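Side-chain contacts in importin subunit beta-1 (Saccharomyces cerevisiae, PDB 5OWU), which carries proteins into the nucleus together with importin alpha, the adaptor that recognises the classical nuclear localization signal of the cargo: residues 384-389 / 420-425; 427-432 / 470-475. All blocks are in the same frame, centred on the assembly; numbering follows the deposited sequence. Where two conformers were deposited one is given.

Contact 1 (384-389 / 420-425); sequences RNREAA and MNDQSL
Arg386 reaches from helix 383-395 to Asp422 in the loop before helix 425-442 and grips its carboxylate side-on with two nitrogens. Arg386 NE donates to Asp422 OD1 at 2.8 Å, and Arg386 NH2 to Asp422 OD2 at 3.0 Å. The second bond is nearly straight (177°) and lies in the guanidinium plane; the first is more bent. A bend at chi3 (-65°) brings this edge round to the acid. Asp422 OD2 also accepts from the backbone N of Ser424 at 2.8 Å, which closes an Asx turn. The third nitrogen, Arg386 NH1, bonds to Ala380 O, so the guanidinium is held from two directions. Replacing Asp422 by an alanine removes both oxygens and would probably leave the buried Arg386 without its counter-charge and the Ser424 N-H without its side-chain acceptor. This ion pair is the close part, with the buried Ser424 beside it, Ser424 CB 4.2 Å from Arg386 NH2. The exposed Gln423 is the loose, solvent-facing part: Gln423 CG touches Arg386 NH2 at 4.2 Å. A bidentate salt bridge thus joins HEAT 9 to the inter-helix turn of HEAT 10, where the Asx turn closes on Ser424, the N-cap of helix 425-442.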
ATOM      1  N   ARG A 384      31.881   7.296  -9.217  1.00 32.54           N
ATOM      2  CA  ARG A 384      30.754   6.449  -9.598  1.00 39.12           C
ATOM      3  C   ARG A 384      31.017   4.990  -9.243  1.00 37.19           C
ATOM      4  O   ARG A 384      30.098   4.259  -8.852  1.00 33.70           O
ATOM      5  CB  ARG A 384      30.478   6.584 -11.093  1.00 36.95           C
ATOM      6  CG  ARG A 384      29.970   7.948 -11.520  1.00 40.93           C
ATOM      7  CD  ARG A 384      29.855   7.987 -13.036  1.00 44.68           C
ATOM      8  NE  ARG A 384      29.079   9.121 -13.532  1.00 48.25           N
ATOM      9  CZ  ARG A 384      27.751   9.171 -13.549  1.00 48.77           C
ATOM     10  NH1 ARG A 384      27.030   8.164 -13.075  1.00 47.31           N
ATOM     11  NH2 ARG A 384      27.138  10.235 -14.036  1.00 58.92           N
ATOM     12  N   ASN A 385      32.271   4.553  -9.366  1.00 35.71           N
ATOM     13  CA  ASN A 385      32.606   3.163  -9.084  1.00 29.17           C
ATOM     14  C   ASN A 385      32.655   2.883  -7.586  1.00 27.77           C
ATOM     15  O   ASN A 385      32.206   1.823  -7.138  1.00 32.79           O
ATOM     16  CB  ASN A 385      33.930   2.811  -9.755  1.00 32.02           C
ATOM     17  CG  ASN A 385      33.824   2.810 -11.270  1.00 39.83           C
ATOM     18  OD1 ASN A 385      33.847   3.861 -11.904  1.00 46.11           O
ATOM     19  ND2 ASN A 385      33.689   1.631 -11.852  1.00 48.55           N
ATOM     20  N   ARG A 386      33.170   3.817  -6.788  1.00 32.13           N
ATOM     21  CA  ARG A 386      33.153   3.623  -5.340  1.00 36.07           C
ATOM     22  C   ARG A 386      31.723   3.634  -4.802  1.00 27.10           C
ATOM     23  O   ARG A 386      31.348   2.779  -3.978  1.00 28.25           O
ATOM     24  CB  ARG A 386      33.997   4.700  -4.661  1.00 26.80           C
ATOM     25  CG  ARG A 386      35.425   4.818  -5.209  1.00 37.26           C
ATOM     26  CD  ARG A 386      36.341   5.616  -4.284  1.00 31.76           C
ATOM     27  NE  ARG A 386      35.938   7.013  -4.147  1.00 33.67           N
ATOM     28  CZ  ARG A 386      36.189   7.956  -5.049  1.00 31.13           C
ATOM     29  NH1 ARG A 386      36.826   7.655  -6.175  1.00 35.82           N
ATOM     30  NH2 ARG A 386      35.787   9.200  -4.835  1.00 39.31           N
ATOM     31  N   GLU A 387      30.905   4.587  -5.261  1.00 27.25           N
ATOM     32  CA  GLU A 387      29.506   4.621  -4.843  1.00 23.86           C
ATOM     33  C   GLU A 387      28.801   3.331  -5.238  1.00 27.98           C
ATOM     34  O   GLU A 387      28.078   2.731  -4.433  1.00 24.83           O
ATOM     35  CB  GLU A 387      28.800   5.835  -5.451  1.00 28.44           C
ATOM     36  CG  GLU A 387      27.433   6.142  -4.830  1.00 30.29           C
ATOM     37  CD  GLU A 387      26.309   5.263  -5.364  1.00 37.10           C
ATOM     38  OE1 GLU A 387      26.479   4.659  -6.446  1.00 29.29           O
ATOM     39  OE2 GLU A 387      25.249   5.182  -4.700  1.00 32.83           O
ATOM     40  N   ALA A 388      29.017   2.878  -6.476  1.00 34.56           N
ATOM     41  CA  ALA A 388      28.458   1.599  -6.904  1.00 30.17           C
ATOM     42  C   ALA A 388      28.906   0.468  -5.986  1.00 30.62           C
ATOM     43  O   ALA A 388      28.116  -0.423  -5.655  1.00 27.42           O
ATOM     44  CB  ALA A 388      28.862   1.309  -8.350  1.00 31.30           C
ATOM     45  N   ALA A 389      30.165   0.493  -5.550  1.00 29.02           N
ATOM     46  CA  ALA A 389      30.679  -0.587  -4.711  1.00 26.11           C
ATOM     47  C   ALA A 389      29.940  -0.653  -3.379  1.00 28.30           C
ATOM     48  O   ALA A 389      29.483  -1.728  -2.966  1.00 27.23           O
ATOM     49  CB  ALA A 389      32.185  -0.411  -4.494  1.00 33.07           C
ATOM     50  N   MET A 420      33.549   6.952   4.531  1.00 29.87           N
ATOM     51  CA  MET A 420      32.802   8.061   5.128  1.00 30.79           C
ATOM     52  C   MET A 420      33.578   9.370   5.070  1.00 35.45           C
ATOM     53  O   MET A 420      32.989  10.442   5.256  1.00 31.40           O
ATOM     54  CB  MET A 420      32.426   7.748   6.576  1.00 24.92           C
ATOM     55  CG  MET A 420      31.349   6.681   6.722  1.00 32.87           C
ATOM     56  SD  MET A 420      29.727   7.169   6.064  1.00 30.90           S
ATOM     57  CE  MET A 420      29.191   8.411   7.242  1.00 36.41           C
ATOM     58  N   ASN A 421      34.879   9.310   4.809  1.00 29.54           N
ATOM     59  CA  ASN A 421      35.696  10.489   4.575  1.00 40.30           C
ATOM     60  C   ASN A 421      35.913  10.754   3.092  1.00 39.67           C
ATOM     61  O   ASN A 421      36.794  11.542   2.737  1.00 39.87           O
ATOM     62  CB  ASN A 421      37.041  10.326   5.283  1.00 37.18           C
ATOM     63  CG  ASN A 421      36.877   9.981   6.748  1.00 49.77           C
ATOM     64  OD1 ASN A 421      36.017  10.540   7.432  1.00 41.00           O
ATOM     65  ND2 ASN A 421      37.680   9.039   7.234  1.00 48.62           N
ATOM     66  N   ASP A 422      35.133  10.115   2.221  1.00 32.34           N
ATOM     67  CA  ASP A 422      35.316  10.281   0.788  1.00 34.28           C
ATOM     68  C   ASP A 422      35.055  11.726   0.383  1.00 38.72           C
ATOM     69  O   ASP A 422      34.246  12.429   0.994  1.00 34.38           O
ATOM     70  CB  ASP A 422      34.374   9.347   0.027  1.00 35.65           C
ATOM     71  CG  ASP A 422      34.820   9.103  -1.394  1.00 30.81           C
ATOM     72  OD1 ASP A 422      35.594   8.148  -1.608  1.00 38.25           O
ATOM     73  OD2 ASP A 422      34.406   9.861  -2.299  1.00 31.78           O
ATOM     74  N   GLN A 423      35.750  12.169  -0.667  1.00 38.56           N
ATOM     75  CA  GLN A 423      35.524  13.505  -1.209  1.00 42.26           C
ATOM     76  C   GLN A 423      34.212  13.614  -1.976  1.00 44.46           C
ATOM     77  O   GLN A 423      33.756  14.731  -2.246  1.00 37.71           O
ATOM     78  CB  GLN A 423      36.682  13.899  -2.124  1.00 48.24           C
ATOM     79  CG  GLN A 423      36.892  12.966  -3.317  1.00 62.39           C
ATOM     80  CD  GLN A 423      38.267  13.123  -3.947  1.00 75.40           C
ATOM     81  OE1 GLN A 423      39.291  13.039  -3.266  1.00 72.46           O
ATOM     82  NE2 GLN A 423      38.293  13.356  -5.254  1.00 75.27           N
ATOM     83  N   SER A 424      33.598  12.492  -2.342  1.00 36.47           N
ATOM     84  CA  SER A 424      32.350  12.502  -3.096  1.00 34.36           C
ATOM     85  C   SER A 424      31.168  12.493  -2.137  1.00 30.29           C
ATOM     86  O   SER A 424      31.048  11.590  -1.301  1.00 27.24           O
ATOM     87  CB  SER A 424      32.279  11.293  -4.026  1.00 31.55           C
ATOM     88  OG  SER A 424      31.007  11.216  -4.646  1.00 33.06           O
ATOM     89  N   LEU A 425      30.291  13.494  -2.262  1.00 31.41           N
ATOM     90  CA  LEU A 425      29.080  13.525  -1.445  1.00 32.52           C
ATOM     91  C   LEU A 425      28.227  12.280  -1.666  1.00 29.00           C
ATOM     92  O   LEU A 425      27.693  11.701  -0.709  1.00 28.25           O
ATOM     93  CB  LEU A 425      28.265  14.775  -1.765  1.00 32.90           C
ATOM     94  CG  LEU A 425      26.911  14.863  -1.065  1.00 32.19           C
ATOM     95  CD1 LEU A 425      27.081  14.801   0.441  1.00 39.02           C
ATOM     96  CD2 LEU A 425      26.200  16.142  -1.468  1.00 45.45           C
TER

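Contact 2 (427-432 / 470-475); sequences VKETTA and ATNCSW
Glu429 meets Asn472 first, through both its backbone and its side chain. Glu429 O accepts from Asn472 ND2 at 2.9 Å, with an N-H...O angle of 152°. The donor sits above the carbonyl plane, yet the oxygen lies close to the plane of the asparagine amide. The amide N-H thus meets the carbonyl from above its plane and not along a lone pair. Glu429 CG lies 3.3 Å from Asn472 ND2. With CG anti to the backbone N (chi1 173°), it sits beside the amide, and the extended chain carries the carboxylate off from it. The two side chains pass at a slant. Two residues on, Thr431 faces away from helix 467-484. Thr431 OG1 bonds back to Val427 O at 2.7 Å, on the opposite face of that carbonyl from Thr431 N. Ala432 then turns its methyl toward the partner helix. Ala432 CB packs on Asn472 CB at 3.6 Å and on Cys473 SG at 4.0 Å. Here the backbones come nearest, with the CA atoms of Ala432 and Asn472 5.6 Å apart. The small alanine fits this close approach. The two helix segments run almost parallel, 7° apart, with their axes 8.4 Å from each other. Thr476 OG1 hydrogen-bonds to Ala432 O. Helix 425-442 of HEAT 10 lies between helix 383-395, which touches Thr430 and Thr431, and helix 467-484 of HEAT 11, whose Thr471 and Ser474 touch helix 516-530.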
ATOM      1  N   VAL A 427      29.207   9.329  -2.578  1.00 27.93           N
ATOM      2  CA  VAL A 427      29.845   8.171  -1.963  1.00 23.04           C
ATOM      3  C   VAL A 427      29.559   8.137  -0.472  1.00 25.59           C
ATOM      4  O   VAL A 427      29.251   7.083   0.086  1.00 27.09           O
ATOM      5  CB  VAL A 427      31.358   8.174  -2.241  1.00 24.86           C
ATOM      6  CG1 VAL A 427      32.063   7.101  -1.412  1.00 25.89           C
ATOM      7  CG2 VAL A 427      31.615   7.953  -3.718  1.00 29.52           C
ATOM      8  N   LYS A 428      29.679   9.282   0.203  1.00 26.33           N
ATOM      9  CA  LYS A 428      29.440   9.303   1.642  1.00 27.83           C
ATOM     10  C   LYS A 428      27.980   9.015   1.961  1.00 23.57           C
ATOM     11  O   LYS A 428      27.671   8.341   2.951  1.00 29.37           O
ATOM     12  CB  LYS A 428      29.846  10.652   2.224  1.00 23.45           C
ATOM     13  CG  LYS A 428      31.342  10.892   2.248  1.00 34.66           C
ATOM     14  CD  LYS A 428      31.684  12.166   3.011  1.00 32.67           C
ATOM     15  CE  LYS A 428      31.236  13.403   2.280  1.00 32.11           C
ATOM     16  NZ  LYS A 428      31.670  14.615   3.011  1.00 30.46           N
ATOM     17  N   GLU A 429      27.067   9.537   1.145  1.00 26.44           N
ATOM     18  CA  GLU A 429      25.647   9.281   1.361  1.00 29.36           C
ATOM     19  C   GLU A 429      25.356   7.786   1.305  1.00 26.78           C
ATOM     20  O   GLU A 429      24.718   7.211   2.208  1.00 25.38           O
ATOM     21  CB  GLU A 429      24.834  10.036   0.309  1.00 36.41           C
ATOM     22  CG  GLU A 429      23.349   9.735   0.306  1.00 35.82           C
ATOM     23  CD  GLU A 429      22.580  10.631  -0.654  1.00 37.80           C
ATOM     24  OE1 GLU A 429      23.077  10.869  -1.773  1.00 38.19           O
ATOM     25  OE2 GLU A 429      21.490  11.102  -0.276  1.00 38.10           O
ATOM     26  N   THR A 430      25.839   7.130   0.246  1.00 25.88           N
ATOM     27  CA  THR A 430      25.564   5.710   0.099  1.00 25.97           C
ATOM     28  C   THR A 430      26.338   4.885   1.118  1.00 23.87           C
ATOM     29  O   THR A 430      25.841   3.859   1.575  1.00 23.29           O
ATOM     30  CB  THR A 430      25.879   5.278  -1.330  1.00 23.57           C
ATOM     31  OG1 THR A 430      25.062   6.049  -2.217  1.00 24.36           O
ATOM     32  CG2 THR A 430      25.604   3.773  -1.529  1.00 26.35           C
ATOM     33  N   THR A 431      27.539   5.324   1.501  1.00 29.47           N
ATOM     34  CA  THR A 431      28.294   4.625   2.539  1.00 28.65           C
ATOM     35  C   THR A 431      27.559   4.653   3.873  1.00 25.16           C
ATOM     36  O   THR A 431      27.504   3.639   4.583  1.00 27.24           O
ATOM     37  CB  THR A 431      29.685   5.251   2.674  1.00 32.65           C
ATOM     38  OG1 THR A 431      30.400   5.086   1.443  1.00 27.41           O
ATOM     39  CG2 THR A 431      30.489   4.603   3.822  1.00 27.33           C
ATOM     40  N   ALA A 432      27.003   5.808   4.244  1.00 22.78           N
ATOM     41  CA  ALA A 432      26.199   5.873   5.462  1.00 25.78           C
ATOM     42  C   ALA A 432      25.024   4.906   5.380  1.00 23.30           C
ATOM     43  O   ALA A 432      24.736   4.166   6.334  1.00 23.63           O
ATOM     44  CB  ALA A 432      25.701   7.302   5.699  1.00 28.61           C
ATOM     45  N   ALA A 470      23.860  13.203   6.798  1.00 26.26           N
ATOM     46  CA  ALA A 470      23.307  13.209   8.152  1.00 26.17           C
ATOM     47  C   ALA A 470      21.998  12.424   8.234  1.00 24.02           C
ATOM     48  O   ALA A 470      21.745  11.723   9.222  1.00 29.84           O
ATOM     49  CB  ALA A 470      23.091  14.654   8.618  1.00 25.45           C
ATOM     50  N   THR A 471      21.151  12.533   7.213  1.00 23.89           N
ATOM     51  CA  THR A 471      19.882  11.804   7.222  1.00 25.96           C
ATOM     52  C   THR A 471      20.121  10.301   7.268  1.00 23.63           C
ATOM     53  O   THR A 471      19.517   9.571   8.074  1.00 24.48           O
ATOM     54  CB  THR A 471      19.069  12.198   5.987  1.00 28.37           C
ATOM     55  OG1 THR A 471      18.699  13.579   6.098  1.00 33.53           O
ATOM     56  CG2 THR A 471      17.814  11.352   5.833  1.00 30.23           C
ATOM     57  N   ASN A 472      21.026   9.821   6.419  1.00 21.10           N
ATOM     58  CA  ASN A 472      21.327   8.399   6.418  1.00 22.88           C
ATOM     59  C   ASN A 472      22.000   7.971   7.713  1.00 25.95           C
ATOM     60  O   ASN A 472      21.804   6.834   8.162  1.00 27.12           O
ATOM     61  CB  ASN A 472      22.169   8.060   5.188  1.00 25.49           C
ATOM     62  CG  ASN A 472      21.326   7.998   3.929  1.00 32.13           C
ATOM     63  OD1 ASN A 472      20.093   7.986   4.003  1.00 34.44           O
ATOM     64  ND2 ASN A 472      21.974   7.952   2.772  1.00 27.95           N
ATOM     65  N   CYS A 473      22.753   8.867   8.354  1.00 22.71           N
ATOM     66  CA  CYS A 473      23.351   8.528   9.640  1.00 23.52           C
ATOM     67  C   CYS A 473      22.296   8.393  10.734  1.00 23.50           C
ATOM     68  O   CYS A 473      22.427   7.538  11.618  1.00 25.79           O
ATOM     69  CB  CYS A 473      24.398   9.569  10.021  1.00 28.12           C
ATOM     70  SG  CYS A 473      25.885   9.404   9.040  1.00 27.29           S
ATOM     71  N   SER A 474      21.248   9.223  10.705  1.00 25.24           N
ATOM     72  CA  SER A 474      20.163   9.057  11.670  1.00 23.16           C
ATOM     73  C   SER A 474      19.452   7.723  11.464  1.00 23.74           C
ATOM     74  O   SER A 474      19.160   7.007  12.433  1.00 24.27           O
ATOM     75  CB  SER A 474      19.169  10.222  11.569  1.00 23.56           C
ATOM     76  OG  SER A 474      19.664  11.363  12.254  1.00 28.01           O
ATOM     77  N   TRP A 475      19.136   7.385  10.206  1.00 23.03           N
ATOM     78  CA  TRP A 475      18.524   6.088   9.897  0.56 29.18           C
ATOM     79  C   TRP A 475      19.402   4.943  10.385  1.00 25.96           C
ATOM     80  O   TRP A 475      18.915   3.944  10.941  1.00 26.66           O
ATOM     81  CB  TRP A 475      18.294   5.984   8.381  0.56 29.27           C
ATOM     82  CG  TRP A 475      17.768   4.655   7.863  0.56 32.37           C
ATOM     83  CD1 TRP A 475      16.482   4.199   7.933  0.56 36.70           C
ATOM     84  CD2 TRP A 475      18.512   3.641   7.159  0.56 27.10           C
ATOM     85  NE1 TRP A 475      16.381   2.962   7.338  0.56 33.07           N
ATOM     86  CE2 TRP A 475      17.610   2.598   6.852  0.56 29.61           C
ATOM     87  CE3 TRP A 475      19.849   3.516   6.763  0.56 26.24           C
ATOM     88  CZ2 TRP A 475      18.002   1.441   6.170  0.56 30.36           C
ATOM     89  CZ3 TRP A 475      20.243   2.355   6.084  0.56 15.40           C
ATOM     90  CH2 TRP A 475      19.318   1.339   5.798  0.56 30.38           C
TER

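How the contacts relate
Following the chain from the N terminus, the first segment met is 384-389, on helix 383-395; helix 402-418 comes next. Contact 1 then closes a loop of 30 residues, tying HEAT 9 to the turn before helix 425-442. Contact 2 opens just beyond, at Val427, and closes after 37 more residues, tying HEAT 10 to HEAT 11. The two loops follow in series; neither nests in nor crosses the other. The centres of contact 1 and contact 2 are about 11 Å apart, and the contacts touch. Glu387 OE2 and Thr430 OG1, 2.6 Å apart, probably share a hydrogen bond, and Val427 packs against Asp422. Together they link three successive HEAT repeats, with helix 425-442 in the middle.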